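Local coordinates for protein flagellar assembly factor FliW (Geobacillus thermodenitrificans, PDB 5DMD) that probably binds the translational repressor CsrA and keeps it from silencing target mRNAs such as that of flagellin, and takes part in flagellum assembly, at residues 75-78 with 79-83; 131-134 with 135-138; 13-16 with 17-20. The protein carries 1 engineered substitution. One frame throughout, in Å; residues are numbered along the deposited sequence.

From the N terminus, contact 3 comes first. Residues 13-16 and 17-20 close a short 3-10 turn that carries the chain from strand 12-13 of the small two-stranded sheet into strand 20-21 of the large antiparallel sheet. Contact 1 follows, in helix 76-81, which comes between strands 57-61 and 90-97 along the chain and packs on strand 121-124. Contact 2 is last. It closes the turn from Lys133 to His136, where the chain enters strand 136-137, beside strand 106-116. The three run in series, and none nests in or crosses another. Contacts 2 and 3 lie on opposite sides of the chain's centre, their own centres about 31 Å apart.

Contact 1 of 3, residues 75-78 with 79-83; sequences DDNT and LEQLQ
Thr78 and Leu82 lie side by side and point the same way. The methyl CG2 of Thr78 comes within 3.9 Å of Leu82 CD1. OG1 of Thr78 stands anti to the carbonyl carbon (chi1 -66°), which points it back toward Asp75. There Thr78 OG1 bonds to Asp75 OD1 at 2.7 Å, on the syn side of the carboxylate. The other oxygen, Asp75 OD2, accepts from Thr78 N at 2.8 Å, met from above the carboxylate plane. Asp75 is thus the N-cap. Asn77 and Gln81 cross at a slant, their amide planes 58° apart. Asn77 ND2 lies 3.0 Å from Gln81 NE2, but both are donors, so this is no bond. OE1 of Gln81 instead accepts from Lys123 NZ, which also bonds to Thr78 OG1. The backbone runs in regular i to i+4 bonds, among them Leu82 N to Thr78 O at 3.0 Å. At the far end Gln83 takes a positive phi and closes a Schellman motif. Both ends of this short helix are therefore capped, and the negative charge of Asp75 probably suits the positive end of the helix dipole.

Contact 2 of 3, residues 131-134 with 135-138; sequences NYKT and KHRL
His136 is turned back on Lys133 by its first two torsions. CG stands anti to the carbonyl carbon (chi1 -70°), and chi2 of -109° sets the NE2 edge of the imidazole toward the preceding backbone. There His136 NE2 accepts a hydrogen bond from Lys133 N at 2.9 Å. The bond is fairly straight, with an N-H...N angle of 163°, and the donor lies in the ring plane. NE2 is therefore the unprotonated nitrogen in this contact. The same edge of the ring meets Tyr132 CA, 3.8 Å from His136 NE2. Lys133 crosses the imidazole obliquely, its CB 3.7 Å from His136 NE2, and its chain then leads away. CD2 of His136 comes to 3.4 Å from Lys133 O. CE1 of His136 sits at the edge of the Tyr132 ring, near its plane. Tyr132 itself is held from outside the turn, since its OH bonds to Glu71 N and its ring meets that of Tyr70. A leucine in place of His136 would probably leave Lys133 N without its acceptor inside the turn. Backbone bonds of Lys133 to Gln110 and of His136 to Ala107 tie both ends of the turn to strand 106-116. The arrangement is a side-chain to main-chain bond across a short surface turn. It lies where the chain enters strand 136-137, which pairs antiparallel with strand 106-116 in the large FliW sheet.

Contact 3 of 3, residues 13-16 with 17-20; sequences EIHE and KDIV
Asp18 and His15 are joined by two hydrogen bonds that run in opposite directions. His15 N gives to Asp18 OD2 at 2.8 Å, and Asp18 N gives to His15 O at 2.9 Å. The first is fairly straight at 163°, though OD2 is met from above the carboxylate plane. The carboxylate is folded back over the turn because Asp18 CG stands anti to the carbonyl carbon (chi1 -65°). The imidazole of His15 crosses this carboxylate at a slant, their planes 50° apart. A water links the two side chains, 3.0 Å from His15 ND1 and donating to Asp18 OD1 at 2.9 Å. The backbone here makes a 3-10 turn. Its i to i+3 bonds are that of Asp18 N and the one from Ile19 N to Glu16 O at 3.2 Å. A second water donates to both Glu16 O and Ile19 O. The turn joins strand 12-13 to strand 20-21, and Arg120 bonds to Lys17 O from outside. In one of its two conformers Ile14 brings CD1 to 4.2 Å from Ile19 CD1, a loose and doubtful apolar contact. Ile19 also rests on Gln34, and Asp18 on Val36, both in strand 34-39.

Contact 1 of 3, residues 75-78 with 79-83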
# COMPACT_ATOMS: atom_id res chain seq x y z
N ASP A 75 1.82 -14.68 -7.32
CA ASP A 75 2.65 -15.52 -8.18
C ASP A 75 3.81 -16.12 -7.38
O ASP A 75 4.21 -15.60 -6.33
CB ASP A 75 3.20 -14.67 -9.32
CG ASP A 75 4.07 -13.53 -8.83
OD1 ASP A 75 3.50 -12.50 -8.38
OD2 ASP A 75 5.30 -13.66 -8.90
N ASP A 76 4.35 -17.23 -7.91
CA ASP A 76 5.39 -17.96 -7.19
C ASP A 76 6.62 -17.09 -6.96
O ASP A 76 7.26 -17.19 -5.90
CB ASP A 76 5.78 -19.21 -7.98
CG ASP A 76 4.66 -20.22 -8.06
OD1 ASP A 76 3.75 -20.15 -7.21
OD2 ASP A 76 4.71 -21.09 -8.96
N ASN A 77 6.96 -16.24 -7.92
CA ASN A 77 8.13 -15.38 -7.76
C ASN A 77 7.96 -14.40 -6.61
O ASN A 77 8.90 -14.17 -5.84
CB ASN A 77 8.44 -14.65 -9.05
CG ASN A 77 9.76 -13.94 -8.99
OD1 ASN A 77 10.81 -14.58 -8.87
ND2 ASN A 77 9.73 -12.61 -9.05
N THR A 78 6.78 -13.80 -6.48
CA THR A 78 6.53 -12.89 -5.36
C THR A 78 6.59 -13.63 -4.03
O THR A 78 7.17 -13.12 -3.06
CB THR A 78 5.16 -12.22 -5.53
OG1 THR A 78 5.19 -11.36 -6.68
CG2 THR A 78 4.78 -11.42 -4.29
N LEU A 79 6.00 -14.82 -3.96
CA LEU A 79 6.04 -15.58 -2.71
C LEU A 79 7.48 -15.86 -2.29
O LEU A 79 7.83 -15.74 -1.11
CB LEU A 79 5.24 -16.88 -2.86
CG LEU A 79 3.73 -16.72 -3.09
CD1 LEU A 79 3.11 -18.03 -3.55
CD2 LEU A 79 3.04 -16.22 -1.84
N GLU A 80 8.33 -16.22 -3.25
CA GLU A 80 9.73 -16.46 -2.95
C GLU A 80 10.44 -15.17 -2.52
O GLU A 80 11.14 -15.15 -1.50
CB GLU A 80 10.42 -17.11 -4.15
CG GLU A 80 11.85 -17.56 -3.88
CD GLU A 80 12.49 -18.15 -5.12
OE1 GLU A 80 11.80 -18.94 -5.81
OE2 GLU A 80 13.66 -17.84 -5.40
N GLN A 81 10.26 -14.09 -3.27
CA GLN A 81 10.96 -12.84 -2.98
C GLN A 81 10.63 -12.34 -1.58
O GLN A 81 11.49 -11.78 -0.89
CB GLN A 81 10.57 -11.77 -4.00
CG GLN A 81 11.25 -11.90 -5.34
CD GLN A 81 10.59 -11.06 -6.42
OE1 GLN A 81 9.40 -10.77 -6.36
NE2 GLN A 81 11.37 -10.65 -7.42
N LEU A 82 9.38 -12.50 -1.15
CA LEU A 82 8.93 -12.01 0.14
C LEU A 82 8.97 -13.07 1.22
O LEU A 82 8.53 -12.80 2.35
CB LEU A 82 7.52 -11.46 0.01
CG LEU A 82 7.40 -10.23 -0.88
CD1 LEU A 82 5.98 -9.77 -0.91
CD2 LEU A 82 8.30 -9.09 -0.41
N GLN A 83 9.46 -14.27 0.90
CA GLN A 83 9.58 -15.37 1.87
C GLN A 83 8.25 -15.71 2.55
O GLN A 83 8.19 -15.93 3.76
CB GLN A 83 10.70 -15.12 2.88
CG GLN A 83 12.04 -14.82 2.22
CD GLN A 83 13.21 -14.92 3.17
OE1 GLN A 83 13.09 -14.61 4.36
NE2 GLN A 83 14.36 -15.35 2.65

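Contact 2 of 3, residues 131-134 with 135-138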
# COMPACT_ATOMS: atom_id res chain seq x y z
N ASN A 131 -9.54 -9.51 -12.94
CA ASN A 131 -10.63 -8.60 -13.25
C ASN A 131 -10.47 -7.23 -12.61
O ASN A 131 -11.27 -6.33 -12.89
CB ASN A 131 -11.92 -9.22 -12.70
CG ASN A 131 -11.70 -9.88 -11.34
OD1 ASN A 131 -10.58 -10.21 -10.97
ND2 ASN A 131 -12.79 -10.06 -10.59
N TYR A 132 -9.47 -7.05 -11.75
CA TYR A 132 -9.33 -5.83 -10.98
C TYR A 132 -8.71 -4.73 -11.82
O TYR A 132 -7.87 -4.97 -12.69
CB TYR A 132 -8.47 -6.10 -9.75
CG TYR A 132 -9.10 -7.07 -8.78
CD1 TYR A 132 -10.35 -6.83 -8.24
CD2 TYR A 132 -8.44 -8.24 -8.41
CE1 TYR A 132 -10.94 -7.72 -7.35
CE2 TYR A 132 -9.01 -9.13 -7.53
CZ TYR A 132 -10.26 -8.87 -7.00
OH TYR A 132 -10.84 -9.75 -6.12
N LYS A 133 -9.13 -3.50 -11.54
CA LYS A 133 -8.74 -2.32 -12.30
C LYS A 133 -7.99 -1.33 -11.42
O LYS A 133 -7.83 -1.52 -10.21
CB LYS A 133 -9.96 -1.67 -12.97
CG LYS A 133 -11.00 -2.65 -13.48
CD LYS A 133 -10.48 -3.34 -14.73
CE LYS A 133 -11.61 -3.97 -15.54
NZ LYS A 133 -11.62 -3.43 -16.94
N THR A 134 -7.52 -0.25 -12.04
CA THR A 134 -6.75 0.77 -11.35
C THR A 134 -7.61 1.74 -10.55
O THR A 134 -7.07 2.49 -9.74
CB THR A 134 -5.87 1.51 -12.35
OG1 THR A 134 -6.69 2.34 -13.18
CG2 THR A 134 -5.12 0.53 -13.23
N LYS A 135 -8.92 1.75 -10.76
CA LYS A 135 -9.80 2.66 -10.05
C LYS A 135 -11.08 1.91 -9.70
O LYS A 135 -11.85 1.53 -10.59
CB LYS A 135 -10.11 3.90 -10.90
CG LYS A 135 -9.06 5.00 -10.77
CD LYS A 135 -8.66 5.57 -12.12
CE LYS A 135 -9.65 6.61 -12.60
NZ LYS A 135 -9.08 7.46 -13.68
N HIS A 136 -11.27 1.66 -8.41
CA HIS A 136 -12.53 1.15 -7.87
C HIS A 136 -12.98 2.13 -6.80
O HIS A 136 -12.24 2.38 -5.84
CB HIS A 136 -12.33 -0.22 -7.23
CG HIS A 136 -12.04 -1.33 -8.20
ND1 HIS A 136 -12.95 -2.32 -8.49
CD2 HIS A 136 -10.92 -1.63 -8.90
CE1 HIS A 136 -12.42 -3.17 -9.35
NE2 HIS A 136 -11.19 -2.78 -9.61
N ARG A 137 -14.19 2.68 -6.95
CA ARG A 137 -14.74 3.56 -5.92
C ARG A 137 -14.85 2.84 -4.57
O ARG A 137 -15.33 1.70 -4.48
CB ARG A 137 -16.14 4.06 -6.31
CG ARG A 137 -16.16 5.18 -7.34
CD ARG A 137 -17.61 5.60 -7.68
NE ARG A 137 -18.34 6.05 -6.50
CZ ARG A 137 -18.35 7.30 -6.06
NH1 ARG A 137 -17.64 8.25 -6.66
NH2 ARG A 137 -19.06 7.61 -4.98
N LEU A 138 -14.46 3.55 -3.51
CA LEU A 138 -14.66 3.05 -2.16
C LEU A 138 -16.12 3.13 -1.73
O LEU A 138 -16.52 2.41 -0.81
CB LEU A 138 -13.82 3.86 -1.16
CG LEU A 138 -12.37 3.43 -0.94
CD1 LEU A 138 -11.54 3.54 -2.22
CD2 LEU A 138 -11.77 4.29 0.17

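Contact 3 of 3, residues 13-16 with 17-20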
# COMPACT_ATOMS: atom_id res chain seq x y z
N GLU A 13 11.01 10.60 14.42
CA GLU A 13 12.13 9.72 14.71
C GLU A 13 11.71 8.30 14.36
O GLU A 13 10.62 7.85 14.76
CB GLU A 13 12.48 9.80 16.20
CG GLU A 13 13.54 8.81 16.66
CD GLU A 13 13.85 8.95 18.14
OE1 GLU A 13 13.70 10.07 18.66
OE2 GLU A 13 14.25 7.95 18.77
N ILE A 14 12.55 7.59 13.61
CA ILE A 14 12.24 6.23 13.22
C ILE A 14 13.37 5.31 13.66
O ILE A 14 14.53 5.72 13.77
CB ILE A 14 11.95 6.05 11.71
CG1 ILE A 14 13.16 6.45 10.87
CG2 ILE A 14 10.73 6.86 11.30
CD1 ILE A 14 13.13 5.88 9.47
N HIS A 15 13.01 4.07 13.96
CA HIS A 15 13.97 3.05 14.36
C HIS A 15 14.25 2.13 13.18
O HIS A 15 13.43 1.98 12.27
CB HIS A 15 13.41 2.23 15.52
CG HIS A 15 12.86 3.06 16.64
ND1 HIS A 15 11.53 3.03 17.00
CD2 HIS A 15 13.46 3.93 17.48
CE1 HIS A 15 11.33 3.85 18.01
NE2 HIS A 15 12.49 4.42 18.32
N GLU A 16 15.44 1.50 13.21
CA GLU A 16 15.80 0.54 12.17
C GLU A 16 14.76 -0.56 12.03
O GLU A 16 14.45 -1.00 10.92
CB GLU A 16 17.16 -0.08 12.48
CG GLU A 16 18.25 0.23 11.48
CD GLU A 16 19.63 -0.13 12.00
OE1 GLU A 16 20.03 -1.30 11.85
OE2 GLU A 16 20.31 0.75 12.56
N LYS A 17 14.19 -1.00 13.15
CA LYS A 17 13.21 -2.08 13.12
C LYS A 17 11.86 -1.65 12.59
O LYS A 17 10.97 -2.49 12.45
CB LYS A 17 13.06 -2.72 14.51
CG LYS A 17 14.32 -3.36 15.04
CD LYS A 17 13.99 -4.26 16.20
CE LYS A 17 13.11 -5.41 15.71
NZ LYS A 17 13.92 -6.51 15.12
N ASP A 18 11.68 -0.36 12.29
CA ASP A 18 10.45 0.13 11.70
C ASP A 18 10.46 0.01 10.18
O ASP A 18 9.40 0.07 9.56
CB ASP A 18 10.25 1.61 12.03
CG ASP A 18 10.05 1.87 13.51
OD1 ASP A 18 9.43 1.04 14.20
OD2 ASP A 18 10.50 2.94 13.98
N ILE A 19 11.64 -0.13 9.58
CA ILE A 19 11.78 0.02 8.13
C ILE A 19 11.36 -1.25 7.42
O ILE A 19 11.80 -2.35 7.78
CB ILE A 19 13.21 0.42 7.76
CG1 ILE A 19 13.54 1.78 8.40
CG2 ILE A 19 13.42 0.44 6.24
CD1 ILE A 19 14.94 2.28 8.13
N VAL A 20 10.51 -1.11 6.42
CA VAL A 20 10.18 -2.20 5.49
C VAL A 20 11.03 -2.00 4.24
O VAL A 20 10.97 -0.94 3.60
CB VAL A 20 8.69 -2.22 5.14
CG1 VAL A 20 8.39 -3.39 4.19
CG2 VAL A 20 7.84 -2.32 6.39
O HOH W 1 10.10 0.39 16.94
O HOH W 2 13.59 -3.45 9.97